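Local coordinates for protein B (Streptococcus agalactiae, PDB 5H6I) that binds the Fc region of IgG and acts as a secreted pore-forming toxin that permeabilizes membranes, at residues L168-K179 against V219-V230. Sequence-based numbering, arbitrary orientation.
Sequences LKPTDRATIYTK and VQLNPNVTVQQV
A single beta bridge, Arg173 with Thr226, joins the linker from the N-terminal helical bundle to the turn between helices 203-220 and 227-245 of the three-helix C-terminal unit. Ala174 N donates to Val225 O (3.0 Å) and Val227 N to Asp172 O (3.0 Å). Gln228 N meets a lone pair of Pro170 O in the carbonyl plane, so linker carbonyls serve N-H groups of the helix's first turn. Thr226 and Gln229 form a capping box: chi1 of 56° sets Thr226 OG1 between its backbone N and carbonyl carbon, where it accepts a weak bond from Gln229 N, and glutamine's amide oxygen OE1 accepts from Thr226 N in return (2.7 Å). Beside the bridge, small Ala174 packs its CB on Val230 CG2 (3.9 Å), while Thr178 turns its methyl CG2, not its hydroxyl, to Val227 CG2 (4.0 Å). Lys179 runs extended past Val225 CG2, long enough for its ammonium NZ to donate to Gln220 O and Asn222 O around the end of helix 203-220, though its exact place is uncertain. Arg173, bent at chi3 (-50°), swings its guanidinium edge back to the turn, where NH1 makes a straight but weak bond to Pro223 O (3.3 Å).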
# COMPACT_ATOMS: atom_id res chain seq x y z
N LEU A 168 2.57 -15.69 11.35
CA LEU A 168 2.07 -15.42 12.69
C LEU A 168 1.22 -16.59 13.19
O LEU A 168 0.39 -17.13 12.45
CB LEU A 168 1.24 -14.13 12.72
CG LEU A 168 1.99 -12.80 12.64
CD1 LEU A 168 1.05 -11.69 12.21
CD2 LEU A 168 2.63 -12.47 13.97
N LYS A 169 1.45 -16.98 14.44
CA LYS A 169 0.60 -17.99 15.05
C LYS A 169 -0.77 -17.40 15.35
O LYS A 169 -0.92 -16.18 15.50
CB LYS A 169 1.24 -18.51 16.33
CG LYS A 169 2.36 -19.52 16.11
CD LYS A 169 2.98 -19.94 17.44
CE LYS A 169 3.89 -18.86 17.99
NZ LYS A 169 5.13 -18.71 17.18
N PRO A 170 -1.81 -18.24 15.42
CA PRO A 170 -3.14 -17.71 15.79
C PRO A 170 -3.15 -17.06 17.16
O PRO A 170 -3.99 -16.19 17.42
CB PRO A 170 -4.04 -18.95 15.74
CG PRO A 170 -3.33 -19.90 14.83
CD PRO A 170 -1.87 -19.67 15.08
N THR A 171 -2.24 -17.45 18.05
CA THR A 171 -2.13 -16.84 19.37
C THR A 171 -1.22 -15.62 19.39
O THR A 171 -1.18 -14.92 20.41
CB THR A 171 -1.61 -17.87 20.38
OG1 THR A 171 -0.50 -18.58 19.82
CG2 THR A 171 -2.71 -18.87 20.73
N ASP A 172 -0.50 -15.35 18.31
CA ASP A 172 0.40 -14.21 18.28
C ASP A 172 -0.38 -12.90 18.25
O ASP A 172 -1.53 -12.85 17.81
CB ASP A 172 1.32 -14.29 17.05
CG ASP A 172 2.48 -15.25 17.25
OD1 ASP A 172 2.87 -15.49 18.41
OD2 ASP A 172 3.00 -15.76 16.23
N ARG A 173 0.27 -11.84 18.74
CA ARG A 173 -0.33 -10.52 18.68
C ARG A 173 -0.54 -10.11 17.23
O ARG A 173 0.29 -10.37 16.36
CB ARG A 173 0.57 -9.50 19.39
CG ARG A 173 -0.06 -8.14 19.60
CD ARG A 173 0.89 -7.20 20.32
NE ARG A 173 1.46 -7.82 21.51
CZ ARG A 173 0.97 -7.67 22.74
NH1 ARG A 173 -0.11 -6.92 22.93
NH2 ARG A 173 1.55 -8.28 23.76
N ALA A 174 -1.68 -9.47 16.96
CA ALA A 174 -2.03 -9.08 15.61
C ALA A 174 -1.26 -7.83 15.20
O ALA A 174 -1.14 -6.88 15.97
CB ALA A 174 -3.53 -8.84 15.48
N THR A 175 -0.75 -7.84 13.97
CA THR A 175 -0.09 -6.67 13.40
C THR A 175 -1.10 -5.82 12.64
O THR A 175 -2.24 -6.23 12.40
CB THR A 175 1.06 -7.09 12.49
OG1 THR A 175 0.53 -7.75 11.33
CG2 THR A 175 2.01 -8.04 13.21
N ILE A 176 -0.66 -4.62 12.25
CA ILE A 176 -1.54 -3.73 11.49
C ILE A 176 -1.92 -4.36 10.16
O ILE A 176 -3.01 -4.12 9.64
CB ILE A 176 -0.86 -2.35 11.31
CG1 ILE A 176 -1.78 -1.40 10.53
CG2 ILE A 176 0.49 -2.49 10.63
CD1 ILE A 176 -1.29 0.03 10.50
N TYR A 177 -1.03 -5.18 9.59
CA TYR A 177 -1.36 -5.88 8.36
C TYR A 177 -2.42 -6.95 8.58
O TYR A 177 -3.22 -7.23 7.68
CB TYR A 177 -0.09 -6.49 7.75
CG TYR A 177 1.06 -5.52 7.70
CD1 TYR A 177 1.21 -4.65 6.62
CD2 TYR A 177 2.00 -5.46 8.72
CE1 TYR A 177 2.26 -3.75 6.57
CE2 TYR A 177 3.05 -4.56 8.68
CZ TYR A 177 3.17 -3.71 7.60
OH TYR A 177 4.22 -2.82 7.55
N THR A 178 -2.44 -7.56 9.77
CA THR A 178 -3.50 -8.52 10.09
C THR A 178 -4.85 -7.83 10.15
O THR A 178 -5.86 -8.38 9.70
CB THR A 178 -3.20 -9.21 11.42
OG1 THR A 178 -1.84 -9.68 11.43
CG2 THR A 178 -4.14 -10.39 11.64
N LYS A 179 -4.90 -6.61 10.70
CA LYS A 179 -6.14 -5.86 10.82
C LYS A 179 -6.56 -5.20 9.51
O LYS A 179 -7.60 -4.54 9.49
CB LYS A 179 -6.00 -4.80 11.92
CG LYS A 179 -5.78 -5.39 13.30
CD LYS A 179 -5.43 -4.31 14.30
CE LYS A 179 -5.37 -4.88 15.71
NZ LYS A 179 -5.02 -3.83 16.71
N VAL A 219 -11.96 -3.43 18.28
CA VAL A 219 -11.01 -4.53 18.13
C VAL A 219 -9.84 -4.10 17.25
O VAL A 219 -8.68 -4.43 17.53
CB VAL A 219 -11.72 -5.77 17.56
CG1 VAL A 219 -10.71 -6.81 17.11
CG2 VAL A 219 -12.67 -6.36 18.60
N GLN A 220 -10.13 -3.35 16.18
CA GLN A 220 -9.06 -2.86 15.31
C GLN A 220 -8.13 -1.90 16.04
O GLN A 220 -6.92 -1.90 15.79
CB GLN A 220 -9.67 -2.18 14.08
CG GLN A 220 -8.71 -1.30 13.29
CD GLN A 220 -9.25 -0.94 11.92
OE1 GLN A 220 -10.01 -1.70 11.32
NE2 GLN A 220 -8.85 0.22 11.42
N LEU A 221 -8.66 -1.10 16.96
CA LEU A 221 -7.85 -0.16 17.72
C LEU A 221 -7.17 -0.80 18.93
O LEU A 221 -6.38 -0.12 19.60
CB LEU A 221 -8.70 1.02 18.18
CG LEU A 221 -9.24 1.93 17.08
CD1 LEU A 221 -10.40 2.77 17.59
CD2 LEU A 221 -8.14 2.82 16.52
N ASN A 222 -7.44 -2.07 19.22
CA ASN A 222 -6.84 -2.76 20.35
C ASN A 222 -5.47 -3.30 19.96
O ASN A 222 -5.37 -4.17 19.09
CB ASN A 222 -7.76 -3.89 20.82
CG ASN A 222 -7.36 -4.44 22.18
OD1 ASN A 222 -6.23 -4.25 22.64
ND2 ASN A 222 -8.29 -5.12 22.84
N PRO A 223 -4.39 -2.80 20.57
CA PRO A 223 -3.05 -3.30 20.23
C PRO A 223 -2.74 -4.67 20.81
O PRO A 223 -1.66 -5.21 20.54
CB PRO A 223 -2.12 -2.23 20.83
CG PRO A 223 -3.01 -1.07 21.21
CD PRO A 223 -4.33 -1.68 21.52
N ASN A 224 -3.64 -5.26 21.60
CA ASN A 224 -3.37 -6.52 22.28
C ASN A 224 -4.21 -7.68 21.76
O ASN A 224 -4.06 -8.80 22.27
CB ASN A 224 -3.58 -6.36 23.79
CG ASN A 224 -2.66 -5.33 24.40
OD1 ASN A 224 -1.53 -5.15 23.95
ND2 ASN A 224 -3.15 -4.63 25.42
N VAL A 225 -5.09 -7.46 20.78
CA VAL A 225 -5.87 -8.56 20.24
C VAL A 225 -4.96 -9.48 19.44
O VAL A 225 -3.97 -9.05 18.82
CB VAL A 225 -7.03 -8.04 19.37
CG1 VAL A 225 -8.13 -7.45 20.24
CG2 VAL A 225 -6.54 -7.03 18.36
N THR A 226 -5.29 -10.76 19.44
CA THR A 226 -4.50 -11.76 18.73
C THR A 226 -5.00 -11.89 17.29
O THR A 226 -6.01 -11.32 16.89
CB THR A 226 -4.57 -13.10 19.45
OG1 THR A 226 -5.94 -13.50 19.59
CG2 THR A 226 -3.93 -13.01 20.82
N VAL A 227 -4.25 -12.67 16.50
CA VAL A 227 -4.67 -12.97 15.14
C VAL A 227 -6.01 -13.69 15.14
O VAL A 227 -6.86 -13.47 14.27
CB VAL A 227 -3.58 -13.78 14.41
CG1 VAL A 227 -4.10 -14.32 13.09
CG2 VAL A 227 -2.34 -12.93 14.20
N GLN A 228 -6.23 -14.55 16.14
CA GLN A 228 -7.50 -15.25 16.26
C GLN A 228 -8.64 -14.27 16.51
O GLN A 228 -9.68 -14.33 15.84
CB GLN A 228 -7.43 -16.28 17.38
CG GLN A 228 -7.29 -17.72 16.90
CD GLN A 228 -7.87 -18.71 17.88
OE1 GLN A 228 -8.95 -19.25 17.67
NE2 GLN A 228 -7.14 -18.96 18.97
N GLN A 229 -8.46 -13.36 17.47
CA GLN A 229 -9.53 -12.42 17.81
C GLN A 229 -9.90 -11.52 16.63
O GLN A 229 -11.04 -11.07 16.54
CB GLN A 229 -9.10 -11.56 19.01
CG GLN A 229 -9.03 -12.33 20.32
CD GLN A 229 -8.35 -11.54 21.42
OE1 GLN A 229 -7.13 -11.34 21.39
NE2 GLN A 229 -9.13 -11.08 22.39
N VAL A 230 -8.95 -11.26 15.73
CA VAL A 230 -9.26 -10.49 14.54
C VAL A 230 -10.11 -11.32 13.58
O VAL A 230 -11.03 -10.80 12.93
CB VAL A 230 -7.97 -9.98 13.88
CG1 VAL A 230 -8.25 -9.46 12.47
CG2 VAL A 230 -7.33 -8.89 14.73
O HOH W 1 -3.11 -6.38 17.72